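PDB 5CO3: FrnE protein from Deinococcus radiodurans, which probably acts as a cytoplasmic thiol-disulfide oxidoreductase of the DsbA-like branch of the thioredoxin superfamily. Local coordinates for residues G37-R42 with T210-L215; I116-E121 with A160-A165; E139-N144 with L149-A154; G197-V202 with W219-P224. All coordinates share one frame; numbering follows the deposited sequence.

In the fold
All four contacts belong to a DsbA-like protein, a thioredoxin fold with a helical insertion. Interactions 1 and 4, centres 11 Å apart, lie in the thioredoxin part and share helix 208-222: its middle packs on the turn after helix 23-38, its last turn on the hairpin leading into edge strand 200-203. Their segments alternate along the chain. Interaction 2 joins helix 110-121 to helix 160-169; interaction 3, centre 13 Å away, joins helix 146-156 to the loop before it and falls between the segments of interaction 2. The two pairs have centres 31 to 36 Å apart. Interaction 1 brings together parts of the thioredoxin fold that flank the inserted helices in sequence.

Interaction 1 of 4, residues G37-R42 with T210-L215; sequences GQFPQR and TLLGAL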
loop_
_atom_site.group_PDB
_atom_site.type_symbol
_atom_site.label_atom_id
_atom_site.label_comp_id
_atom_site.label_asym_id
_atom_site.label_seq_id
_atom_site.Cartn_x
_atom_site.Cartn_y
_atom_site.Cartn_z
ATOM N N GLY A 37 12.709 -9.974 -2.475
ATOM C CA GLY A 37 13.237 -11.182 -3.083
ATOM C C GLY A 37 14.755 -11.219 -3.161
ATOM O O GLY A 37 15.353 -12.283 -3.013
ATOM N N GLN A 38 15.388 -10.069 -3.386
ATOM C CA GLN A 38 16.857 -10.014 -3.463
ATOM C C GLN A 38 17.530 -9.852 -2.095
ATOM O O GLN A 38 18.758 -9.879 -1.981
ATOM C CB GLN A 38 17.283 -8.867 -4.378
ATOM C CG GLN A 38 16.677 -8.939 -5.763
ATOM C CD GLN A 38 16.920 -7.679 -6.565
ATOM O OE1 GLN A 38 18.054 -7.196 -6.654
ATOM N NE2 GLN A 38 15.850 -7.131 -7.154
ATOM N N PHE A 39 16.723 -9.676 -1.057
ATOM C CA PHE A 39 17.234 -9.382 0.276
ATOM C C PHE A 39 17.437 -10.656 1.098
ATOM O O PHE A 39 16.472 -11.354 1.425
ATOM C CB PHE A 39 16.269 -8.426 0.983
ATOM C CG PHE A 39 16.699 -8.040 2.368
ATOM C CD1 PHE A 39 17.961 -7.511 2.600
ATOM C CD2 PHE A 39 15.828 -8.181 3.438
ATOM C CE1 PHE A 39 18.346 -7.140 3.875
ATOM C CE2 PHE A 39 16.210 -7.815 4.715
ATOM C CZ PHE A 39 17.475 -7.293 4.934
ATOM N N PRO A 40 18.699 -10.971 1.428
ATOM C CA PRO A 40 19.008 -12.247 2.078
ATOM C C PRO A 40 18.222 -12.482 3.362
ATOM O O PRO A 40 17.833 -13.618 3.626
ATOM C CB PRO A 40 20.508 -12.134 2.371
ATOM C CG PRO A 40 21.012 -11.222 1.333
ATOM C CD PRO A 40 19.916 -10.211 1.105
ATOM N N GLN A 41 17.976 -11.430 4.134
ATOM C CA GLN A 41 17.278 -11.587 5.407
ATOM C C GLN A 41 15.775 -11.313 5.276
ATOM O O GLN A 41 15.133 -10.887 6.232
ATOM C CB GLN A 41 17.894 -10.670 6.467
ATOM C CG GLN A 41 19.325 -11.067 6.857
ATOM C CD GLN A 41 20.368 -10.672 5.821
ATOM O OE1 GLN A 41 20.118 -9.833 4.955
ATOM N NE2 GLN A 41 21.543 -11.279 5.909
ATOM N N ARG A 42 15.221 -11.598 4.099
ATOM C CA ARG A 42 13.812 -11.302 3.801
ATOM C C ARG A 42 12.836 -11.899 4.819
ATOM O O ARG A 42 11.782 -11.334 5.060
ATOM C CB ARG A 42 13.459 -11.806 2.399
ATOM C CG ARG A 42 13.461 -13.329 2.268
ATOM C CD ARG A 42 13.325 -13.793 0.821
ATOM N NE ARG A 42 14.486 -13.439 0.015
ATOM C CZ ARG A 42 15.596 -14.173 -0.078
ATOM N NH1 ARG A 42 15.714 -15.315 0.589
ATOM N NH2 ARG A 42 16.597 -13.759 -0.839
ATOM N N THR A 210 16.868 0.755 -4.691
ATOM C CA THR A 210 16.737 1.726 -3.608
ATOM C C THR A 210 16.119 1.121 -2.342
ATOM O O THR A 210 16.630 1.302 -1.232
ATOM C CB THR A 210 15.879 2.930 -4.060
ATOM O OG1 THR A 210 16.520 3.580 -5.165
ATOM C CG2 THR A 210 15.703 3.928 -2.933
ATOM N N LEU A 211 15.018 0.401 -2.513
ATOM C CA LEU A 211 14.377 -0.287 -1.399
ATOM C C LEU A 211 15.263 -1.408 -0.829
ATOM O O LEU A 211 15.330 -1.586 0.385
ATOM C CB LEU A 211 13.013 -0.837 -1.840
ATOM C CG LEU A 211 11.944 0.234 -2.074
ATOM C CD1 LEU A 211 10.774 -0.339 -2.858
ATOM C CD2 LEU A 211 11.477 0.818 -0.737
ATOM N N LEU A 212 15.964 -2.144 -1.697
ATOM C CA LEU A 212 16.926 -3.150 -1.240
ATOM C C LEU A 212 18.060 -2.490 -0.441
ATOM O O LEU A 212 18.521 -3.025 0.566
ATOM C CB LEU A 212 17.502 -3.933 -2.427
ATOM C CG LEU A 212 18.615 -4.958 -2.141
ATOM C CD1 LEU A 212 18.129 -6.025 -1.177
ATOM C CD2 LEU A 212 19.090 -5.587 -3.440
ATOM N N GLY A 213 18.491 -1.319 -0.895
ATOM C CA GLY A 213 19.536 -0.586 -0.213
ATOM C C GLY A 213 19.096 -0.170 1.175
ATOM O O GLY A 213 19.867 -0.223 2.125
ATOM N N ALA A 214 17.842 0.251 1.292
ATOM C CA ALA A 214 17.290 0.654 2.579
ATOM C C ALA A 214 17.171 -0.534 3.533
ATOM O O ALA A 214 17.573 -0.451 4.690
ATOM C CB ALA A 214 15.930 1.318 2.382
ATOM N N LEU A 215 16.603 -1.635 3.043
ATOM C CA LEU A 215 16.535 -2.870 3.822
ATOM C C LEU A 215 17.918 -3.255 4.340
ATOM O O LEU A 215 18.092 -3.543 5.532
ATOM C CB LEU A 215 15.959 -4.001 2.973
ATOM C CG LEU A 215 14.459 -3.920 2.662
ATOM C CD1 LEU A 215 14.097 -4.964 1.635
ATOM C CD2 LEU A 215 13.643 -4.098 3.944
#
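The ring of Phe-39 is sandwiched between segment 210-215 of helix 208-222 and its own turn. CB of Leu-215 stands almost on the ring normal, 4° off it and 3.9 Å from the centroid, a CH-pi contact over one face; the backbone N of Gln-41 lies over the centre of the opposite face. Leu-212 CD1 approaches obliquely and packs on Phe-39 CB at 3.7 Å. With CG anti to the backbone N (chi1 -179°), the phenyl group is turned onto the Leu-215 end of the segment, where CZ comes within 3.8 Å of Leu-215 O. In the thioredoxin fold of this DsbA-like protein, the contact joins the turn that follows helix 23-38 to helix 208-222, and Ile-12 of strand 12-18 and Trp-219 also touch the Phe-39 side chain. The second branch of Leu-212, CD2, lies 3.7 Å from Gln-38 OE1, the two side chains crossing at about a right angle. Phe-39 begins a type I turn closed by Arg-42 N on Phe-39 O (3.0 Å). Arg-42 then folds back to Gly-37, where its NH2 donates to Gly-37 O at 2.9 Å, from above the carbonyl plane.

Interaction 2 of 4, residues I116-E121 with A160-A165; sequences IHYAAE and AGAARA
Tyr-118 carries this contact from its side, laying its phenol ring against the first turns of helix 160-169. Its CG is anti to the backbone N (chi1 172°), which sends the ring away from its own helix and across to Ala-162 and Ala-163. The ring presents a face to Ala-163: CA of that residue sits 4.0 Å from the centroid and 17° off the normal, a CH-pi contact displaced toward the rim. The methyl group of Ala-163 adds to this at the CE2 side, with CB 3.8 Å from Tyr-118 CE2. Ala-162 takes the far end of the phenol. Its CB is 3.3 Å from Tyr-118 OH and 4.2 Å from CZ, so the hydroxyl oxygen rests beside a methyl group. No hydrogen bond crosses between the segments; the joint is made by one aromatic ring on two small residues, which let the backbones approach to 6.8 Å between the CA atoms of Tyr-118 and Ala-163. Within the helical part of this DsbA-like fold, Tyr-118 also touches Tyr-172, Ala-163 packs on Ala-153 of helix 146-156, and Ile-116 and Ala-119 of helix 110-121 turn to helix 125-137.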
loop_
_atom_site.group_PDB
_atom_site.type_symbol
_atom_site.label_atom_id
_atom_site.label_comp_id
_atom_site.label_asym_id
_atom_site.label_seq_id
_atom_site.Cartn_x
_atom_site.Cartn_y
_atom_site.Cartn_z
ATOM N N ILE A 116 -9.225 -4.350 4.211
ATOM C CA ILE A 116 -7.835 -4.746 4.382
ATOM C C ILE A 116 -7.504 -4.880 5.875
ATOM O O ILE A 116 -6.838 -5.831 6.297
ATOM C CB ILE A 116 -6.888 -3.762 3.710
ATOM C CG1 ILE A 116 -7.083 -3.811 2.199
ATOM C CG2 ILE A 116 -5.450 -4.198 3.975
ATOM C CD1 ILE A 116 -6.461 -2.655 1.433
ATOM N N HIS A 117 -7.992 -3.943 6.680
ATOM C CA HIS A 117 -7.853 -4.047 8.128
ATOM C C HIS A 117 -8.464 -5.339 8.678
ATOM O O HIS A 117 -7.842 -6.012 9.506
ATOM C CB HIS A 117 -8.474 -2.832 8.803
ATOM C CG HIS A 117 -7.581 -1.634 8.810
ATOM N ND1 HIS A 117 -6.870 -1.244 9.924
ATOM C CD2 HIS A 117 -7.270 -0.749 7.835
ATOM C CE1 HIS A 117 -6.168 -0.162 9.637
ATOM N NE2 HIS A 117 -6.389 0.157 8.375
ATOM N N TYR A 118 -9.658 -5.701 8.203
ATOM C CA TYR A 118 -10.284 -6.962 8.613
ATOM C C TYR A 118 -9.392 -8.149 8.238
ATOM O O TYR A 118 -9.124 -9.033 9.062
ATOM C CB TYR A 118 -11.681 -7.134 7.976
ATOM C CG TYR A 118 -12.247 -8.515 8.241
ATOM C CD1 TYR A 118 -12.864 -8.817 9.450
ATOM C CD2 TYR A 118 -12.128 -9.528 7.295
ATOM C CE1 TYR A 118 -13.356 -10.091 9.707
ATOM C CE2 TYR A 118 -12.618 -10.802 7.540
ATOM C CZ TYR A 118 -13.230 -11.078 8.746
ATOM O OH TYR A 118 -13.717 -12.346 9.002
ATOM N N ALA A 119 -8.930 -8.156 6.991
ATOM C CA ALA A 119 -8.080 -9.224 6.486
ATOM C C ALA A 119 -6.794 -9.343 7.283
ATOM O O ALA A 119 -6.331 -10.450 7.550
ATOM C CB ALA A 119 -7.763 -8.999 5.019
ATOM N N ALA A 120 -6.217 -8.208 7.667
ATOM C CA ALA A 120 -4.931 -8.239 8.371
ATOM C C ALA A 120 -5.059 -8.852 9.771
ATOM O O ALA A 120 -4.080 -9.333 10.331
ATOM C CB ALA A 120 -4.336 -6.839 8.456
ATOM N N GLU A 121 -6.262 -8.842 10.338
ATOM C CA GLU A 121 -6.480 -9.491 11.626
ATOM C C GLU A 121 -6.526 -11.000 11.448
ATOM O O GLU A 121 -6.309 -11.753 12.400
ATOM C CB GLU A 121 -7.758 -8.977 12.286
ATOM C CG GLU A 121 -7.711 -7.493 12.568
ATOM C CD GLU A 121 -8.172 -7.153 13.961
ATOM O OE1 GLU A 121 -9.385 -7.271 14.227
ATOM O OE2 GLU A 121 -7.318 -6.777 14.791
ATOM N N ALA A 160 -16.424 -14.787 4.124
ATOM C CA ALA A 160 -17.071 -13.732 3.350
ATOM C C ALA A 160 -18.262 -13.129 4.096
ATOM O O ALA A 160 -18.491 -11.917 4.030
ATOM C CB ALA A 160 -17.503 -14.256 1.981
ATOM N N GLY A 161 -19.012 -13.965 4.803
ATOM C CA GLY A 161 -20.106 -13.470 5.613
ATOM C C GLY A 161 -19.608 -12.530 6.695
ATOM O O GLY A 161 -20.149 -11.444 6.880
ATOM N N ALA A 162 -18.553 -12.941 7.391
ATOM C CA ALA A 162 -18.003 -12.157 8.498
ATOM C C ALA A 162 -17.383 -10.849 8.014
ATOM O O ALA A 162 -17.544 -9.807 8.652
ATOM C CB ALA A 162 -16.971 -12.981 9.272
ATOM N N ALA A 163 -16.682 -10.905 6.887
ATOM C CA ALA A 163 -16.090 -9.704 6.299
ATOM C C ALA A 163 -17.153 -8.662 5.990
ATOM O O ALA A 163 -17.017 -7.485 6.355
ATOM C CB ALA A 163 -15.314 -10.048 5.027
ATOM N N ARG A 164 -18.207 -9.098 5.311
ATOM C CA ARG A 164 -19.297 -8.190 4.971
ATOM C C ARG A 164 -19.959 -7.626 6.222
ATOM O O ARG A 164 -20.287 -6.433 6.278
ATOM C CB ARG A 164 -20.324 -8.895 4.090
ATOM C CG ARG A 164 -21.369 -7.937 3.559
ATOM C CD ARG A 164 -22.169 -8.542 2.436
ATOM N NE ARG A 164 -23.053 -7.531 1.861
ATOM C CZ ARG A 164 -23.397 -7.485 0.584
ATOM N NH1 ARG A 164 -22.937 -8.396 -0.255
ATOM N NH2 ARG A 164 -24.216 -6.531 0.153
ATOM N N ALA A 165 -20.146 -8.469 7.237
ATOM C CA ALA A 165 -20.730 -8.009 8.492
ATOM C C ALA A 165 -19.852 -6.922 9.091
ATOM O O ALA A 165 -20.341 -5.898 9.548
ATOM C CB ALA A 165 -20.903 -9.173 9.478
#

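Interaction 3 of 4, residues E139-N144 with L149-A154; sequences EGQNVN and LQKLAA
Lys-151 reaches from helix 146-156 to Gln-141 in the loop that precedes it, a connection between successive helices in the helical insertion of this DsbA-like thioredoxin fold. The polar contacts centre on the Gln-141 amide. Lys-151 NZ donates to Gln-141 OE1 at 2.6 Å, tilted 21° from the carbonyl plane; the lysine starts with CG anti to its backbone N and bends at chi3 (65°) to bring the amine round to the oxygen. On the other side of the amide, NE2 donates a hydrogen bond to Glu-139 OE1 at 2.9 Å; the carboxylate oxygen lies in the amide plane but is met from above its own. Both ends of the amide are thus held, which fixes its rotation. Glu-139 in turn forms salt bridges with Arg-131 and Arg-134 of helix 125-137, so the lysine is linked through the glutamine to an ion-pair network.

The apolar contacts are made by two leucines. Leu-152 runs alongside Gln-141 in the opposite sense, its CD2 3.9 Å from NE2, and Leu-149 CD2 lies 4.3 Å from Val-143 CB. Both leucines also touch Leu-132. The forked end of Leu-149 abuts the Val-143 carbonyl, CD1 and CD2 each 3.4 Å from its O.

Within the loop, Asn-142 forms an Asx turn: its OD1 accepts the backbone N of Asn-144 at 2.9 Å.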
loop_
_atom_site.group_PDB
_atom_site.type_symbol
_atom_site.label_atom_id
_atom_site.label_comp_id
_atom_site.label_asym_id
_atom_site.label_seq_id
_atom_site.Cartn_x
_atom_site.Cartn_y
_atom_site.Cartn_z
ATOM N N GLU A 139 -9.452 -4.887 -13.337
ATOM C CA GLU A 139 -10.687 -5.639 -13.548
ATOM C C GLU A 139 -11.943 -4.792 -13.584
ATOM O O GLU A 139 -13.032 -5.340 -13.692
ATOM C CB GLU A 139 -10.826 -6.700 -12.471
ATOM C CG GLU A 139 -9.665 -7.702 -12.513
ATOM C CD GLU A 139 -9.722 -8.705 -11.382
ATOM O OE1 GLU A 139 -10.344 -8.396 -10.352
ATOM O OE2 GLU A 139 -9.138 -9.808 -11.529
ATOM N N GLY A 140 -11.798 -3.476 -13.504
ATOM C CA GLY A 140 -12.953 -2.588 -13.628
ATOM C C GLY A 140 -13.991 -2.763 -12.533
ATOM O O GLY A 140 -15.188 -2.483 -12.744
ATOM N N GLN A 141 -13.551 -3.230 -11.366
ATOM C CA GLN A 141 -14.464 -3.460 -10.240
ATOM C C GLN A 141 -14.653 -2.188 -9.411
ATOM O O GLN A 141 -13.760 -1.349 -9.312
ATOM C CB GLN A 141 -13.960 -4.598 -9.344
ATOM C CG GLN A 141 -13.505 -5.833 -10.119
ATOM C CD GLN A 141 -13.995 -7.132 -9.512
ATOM O OE1 GLN A 141 -15.104 -7.194 -8.967
ATOM N NE2 GLN A 141 -13.179 -8.191 -9.615
ATOM N N ASN A 142 -15.852 -2.043 -8.847
ATOM C CA ASN A 142 -16.171 -0.930 -7.970
ATOM C C ASN A 142 -15.864 -1.304 -6.520
ATOM O O ASN A 142 -16.628 -2.052 -5.903
ATOM C CB ASN A 142 -17.644 -0.560 -8.141
ATOM C CG ASN A 142 -18.119 0.484 -7.147
ATOM O OD1 ASN A 142 -17.351 1.012 -6.344
ATOM N ND2 ASN A 142 -19.412 0.804 -7.219
ATOM N N VAL A 143 -14.756 -0.803 -5.973
ATOM C CA VAL A 143 -14.363 -1.212 -4.617
ATOM C C VAL A 143 -15.103 -0.458 -3.483
ATOM O O VAL A 143 -14.785 -0.614 -2.305
ATOM C CB VAL A 143 -12.837 -1.078 -4.432
ATOM C CG1 VAL A 143 -12.113 -1.923 -5.495
ATOM C CG2 VAL A 143 -12.402 0.385 -4.486
ATOM N N ASN A 144 -16.087 0.367 -3.848
ATOM C CA ASN A 144 -16.995 0.954 -2.859
ATOM C C ASN A 144 -18.226 0.075 -2.674
ATOM O O ASN A 144 -18.991 0.253 -1.739
ATOM C CB ASN A 144 -17.429 2.360 -3.294
ATOM C CG ASN A 144 -18.461 2.973 -2.356
ATOM O OD1 ASN A 144 -19.654 3.058 -2.670
ATOM N ND2 ASN A 144 -18.006 3.389 -1.190
ATOM N N LEU A 149 -16.894 -6.116 -2.595
ATOM C CA LEU A 149 -15.917 -6.295 -1.521
ATOM C C LEU A 149 -16.036 -7.671 -0.855
ATOM O O LEU A 149 -15.022 -8.305 -0.534
ATOM C CB LEU A 149 -16.059 -5.185 -0.473
ATOM C CG LEU A 149 -15.607 -3.799 -0.936
ATOM C CD1 LEU A 149 -15.895 -2.743 0.114
ATOM C CD2 LEU A 149 -14.092 -3.805 -1.285
ATOM N N GLN A 150 -17.270 -8.139 -0.673
ATOM C CA GLN A 150 -17.501 -9.449 -0.074
ATOM C C GLN A 150 -16.928 -10.542 -0.970
ATOM O O GLN A 150 -16.275 -11.468 -0.489
ATOM C CB GLN A 150 -18.994 -9.701 0.171
ATOM C CG GLN A 150 -19.268 -11.092 0.728
ATOM C CD GLN A 150 -20.741 -11.356 0.979
ATOM O OE1 GLN A 150 -21.598 -10.975 0.195
ATOM N NE2 GLN A 150 -21.032 -12.003 2.084
ATOM N N LYS A 151 -17.167 -10.409 -2.272
ATOM C CA LYS A 151 -16.667 -11.351 -3.269
ATOM C C LYS A 151 -15.138 -11.412 -3.255
ATOM O O LYS A 151 -14.564 -12.485 -3.231
ATOM C CB LYS A 151 -17.164 -10.965 -4.664
ATOM C CG LYS A 151 -16.660 -11.857 -5.785
ATOM C CD LYS A 151 -16.974 -11.274 -7.153
ATOM C CE LYS A 151 -16.226 -9.961 -7.405
ATOM N NZ LYS A 151 -16.576 -9.379 -8.738
ATOM N N LEU A 152 -14.503 -10.246 -3.260
ATOM C CA LEU A 152 -13.036 -10.176 -3.195
ATOM C C LEU A 152 -12.487 -10.790 -1.914
ATOM O O LEU A 152 -11.482 -11.508 -1.947
ATOM C CB LEU A 152 -12.575 -8.726 -3.326
ATOM C CG LEU A 152 -12.932 -8.051 -4.658
ATOM C CD1 LEU A 152 -12.513 -6.611 -4.622
ATOM C CD2 LEU A 152 -12.265 -8.772 -5.832
ATOM N N ALA A 153 -13.145 -10.519 -0.788
ATOM C CA ALA A 153 -12.796 -11.153 0.479
ATOM C C ALA A 153 -12.847 -12.684 0.375
ATOM O O ALA A 153 -11.963 -13.378 0.872
ATOM C CB ALA A 153 -13.717 -10.663 1.595
ATOM N N ALA A 154 -13.877 -13.205 -0.286
ATOM C CA ALA A 154 -14.018 -14.642 -0.459
ATOM C C ALA A 154 -12.877 -15.209 -1.292
ATOM O O ALA A 154 -12.324 -16.267 -0.959
ATOM C CB ALA A 154 -15.352 -14.974 -1.097
#

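Interaction 4 of 4, residues G197-V202 with W219-P224; sequences GGKYGV and WAEQHP
Glu-221 receives Lys-199 and Tyr-200 on its carboxylate, the salt bridge using OE1 and the tyrosine bond OE2. Lys-199 NZ lies 2.9 Å from Glu-221 OE1, meeting that oxygen nearly along its C-O bond. The lysine bends at chi3 (-51°), and this kink turns its amine toward the glutamate; the nearby lysine charge would probably favour the ionised form of the carboxylate. Tyr-200 OH donates to Glu-221 OE2, modelled at 2.4 Å, very short for such a bond, so the exact length is doubtful. OE2 has a second donor in Gln-217 NE2, one helical turn back. Ring and carboxylate planes stand 71° apart, with OE1 at the ring edge and in its plane. The tyrosine ring also has Lys-199 CD over one face, 3.3 Å above the plane and offset toward the rim.

Lys-199 and Tyr-200 come side by side because they form a classic beta bulge, both facing Leu-196 where the hairpin enters the edge strand 200-203 of the thioredoxin-fold sheet. Gly-197 and Gly-198, both with positive phi, make the tight turn before it.

At the end of helix 208-222, His-223 is the first residue to leave helical geometry. Its ND1 donates to the carbonyl O of Trp-219 at 2.9 Å, in the carbonyl plane on a lone pair, while its CE1 lies over the indole, 3.2 Å above the plane and offset toward the rim.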
loop_
_atom_site.group_PDB
_atom_site.type_symbol
_atom_site.label_atom_id
_atom_site.label_comp_id
_atom_site.label_asym_id
_atom_site.label_seq_id
_atom_site.Cartn_x
_atom_site.Cartn_y
_atom_site.Cartn_z
ATOM N N GLY A 197 12.133 0.346 9.583
ATOM C CA GLY A 197 12.716 0.356 10.915
ATOM C C GLY A 197 12.260 1.521 11.776
ATOM O O GLY A 197 12.923 1.884 12.752
ATOM N N GLY A 198 11.131 2.118 11.402
ATOM C CA GLY A 198 10.552 3.222 12.146
ATOM C C GLY A 198 11.380 4.487 12.057
ATOM O O GLY A 198 11.101 5.472 12.736
ATOM N N LYS A 199 12.395 4.464 11.202
ATOM C CA LYS A 199 13.379 5.535 11.149
ATOM C C LYS A 199 13.510 6.135 9.754
ATOM O O LYS A 199 13.609 7.353 9.602
ATOM C CB LYS A 199 14.743 5.015 11.618
ATOM C CG LYS A 199 15.842 6.061 11.604
ATOM C CD LYS A 199 17.225 5.437 11.701
ATOM C CE LYS A 199 17.337 4.457 12.853
ATOM N NZ LYS A 199 18.709 3.876 12.933
ATOM N N TYR A 200 13.519 5.275 8.740
ATOM C CA TYR A 200 13.822 5.716 7.385
ATOM C C TYR A 200 12.585 5.806 6.521
ATOM O O TYR A 200 11.717 4.940 6.575
ATOM C CB TYR A 200 14.842 4.779 6.731
ATOM C CG TYR A 200 16.191 4.824 7.404
ATOM C CD1 TYR A 200 17.001 5.947 7.301
ATOM C CD2 TYR A 200 16.646 3.753 8.162
ATOM C CE1 TYR A 200 18.235 6.000 7.930
ATOM C CE2 TYR A 200 17.878 3.793 8.794
ATOM C CZ TYR A 200 18.670 4.917 8.673
ATOM O OH TYR A 200 19.898 4.957 9.301
ATOM N N GLY A 201 12.528 6.855 5.709
ATOM C CA GLY A 201 11.414 7.065 4.807
ATOM C C GLY A 201 11.820 6.983 3.349
ATOM O O GLY A 201 12.871 7.490 2.954
ATOM N N VAL A 202 10.991 6.316 2.553
ATOM C CA VAL A 202 11.175 6.285 1.107
ATOM C C VAL A 202 9.873 6.728 0.449
ATOM O O VAL A 202 8.838 6.083 0.596
ATOM C CB VAL A 202 11.596 4.884 0.602
ATOM C CG1 VAL A 202 11.587 4.835 -0.920
ATOM C CG2 VAL A 202 12.979 4.507 1.142
ATOM N N TRP A 219 19.289 -3.402 8.224
ATOM C CA TRP A 219 19.834 -4.640 8.794
ATOM C C TRP A 219 21.253 -4.431 9.325
ATOM O O TRP A 219 21.601 -4.890 10.419
ATOM C CB TRP A 219 19.834 -5.769 7.760
ATOM C CG TRP A 219 20.349 -7.055 8.320
ATOM C CD1 TRP A 219 21.628 -7.530 8.241
ATOM C CD2 TRP A 219 19.608 -8.025 9.066
ATOM N NE1 TRP A 219 21.723 -8.737 8.883
ATOM C CE2 TRP A 219 20.499 -9.063 9.404
ATOM C CE3 TRP A 219 18.275 -8.120 9.478
ATOM C CZ2 TRP A 219 20.104 -10.182 10.130
ATOM C CZ3 TRP A 219 17.881 -9.230 10.202
ATOM C CH2 TRP A 219 18.792 -10.249 10.519
ATOM N N ALA A 220 22.062 -3.732 8.540
ATOM C CA ALA A 220 23.446 -3.462 8.907
ATOM C C ALA A 220 23.519 -2.690 10.218
ATOM O O ALA A 220 24.341 -2.994 11.084
ATOM C CB ALA A 220 24.139 -2.697 7.805
ATOM N N GLU A 221 22.648 -1.698 10.367
ATOM C CA GLU A 221 22.646 -0.876 11.569
ATOM C C GLU A 221 22.192 -1.663 12.795
ATOM O O GLU A 221 22.612 -1.378 13.914
ATOM C CB GLU A 221 21.765 0.351 11.373
ATOM C CG GLU A 221 22.314 1.314 10.346
ATOM C CD GLU A 221 21.490 2.577 10.236
ATOM O OE1 GLU A 221 20.641 2.817 11.121
ATOM O OE2 GLU A 221 21.695 3.332 9.264
ATOM N N GLN A 222 21.347 -2.662 12.581
ATOM C CA GLN A 222 20.851 -3.466 13.688
ATOM C C GLN A 222 21.795 -4.620 14.001
ATOM O O GLN A 222 21.678 -5.264 15.045
ATOM C CB GLN A 222 19.446 -3.979 13.371
ATOM C CG GLN A 222 18.458 -2.851 13.132
ATOM C CD GLN A 222 17.031 -3.333 13.009
ATOM O OE1 GLN A 222 16.772 -4.536 12.949
ATOM N NE2 GLN A 222 16.090 -2.393 12.977
ATOM N N HIS A 223 22.742 -4.864 13.098
ATOM C CA HIS A 223 23.733 -5.919 13.285
ATOM C C HIS A 223 25.146 -5.435 13.011
ATOM O O HIS A 223 25.808 -5.943 12.107
ATOM C CB HIS A 223 23.424 -7.106 12.374
ATOM C CG HIS A 223 22.067 -7.693 12.591
ATOM N ND1 HIS A 223 20.905 -7.011 12.296
ATOM C CD2 HIS A 223 21.685 -8.895 13.078
ATOM C CE1 HIS A 223 19.866 -7.769 12.594
ATOM N NE2 HIS A 223 20.311 -8.917 13.069
ATOM N N PRO A 224 25.624 -4.455 13.793
ATOM C CA PRO A 224 26.967 -3.935 13.526
ATOM C C PRO A 224 28.043 -4.963 13.843
ATOM O O PRO A 224 27.787 -5.917 14.579
ATOM C CB PRO A 224 27.070 -2.734 14.464
ATOM C CG PRO A 224 26.172 -3.085 15.599
ATOM C CD PRO A 224 25.018 -3.836 14.985
#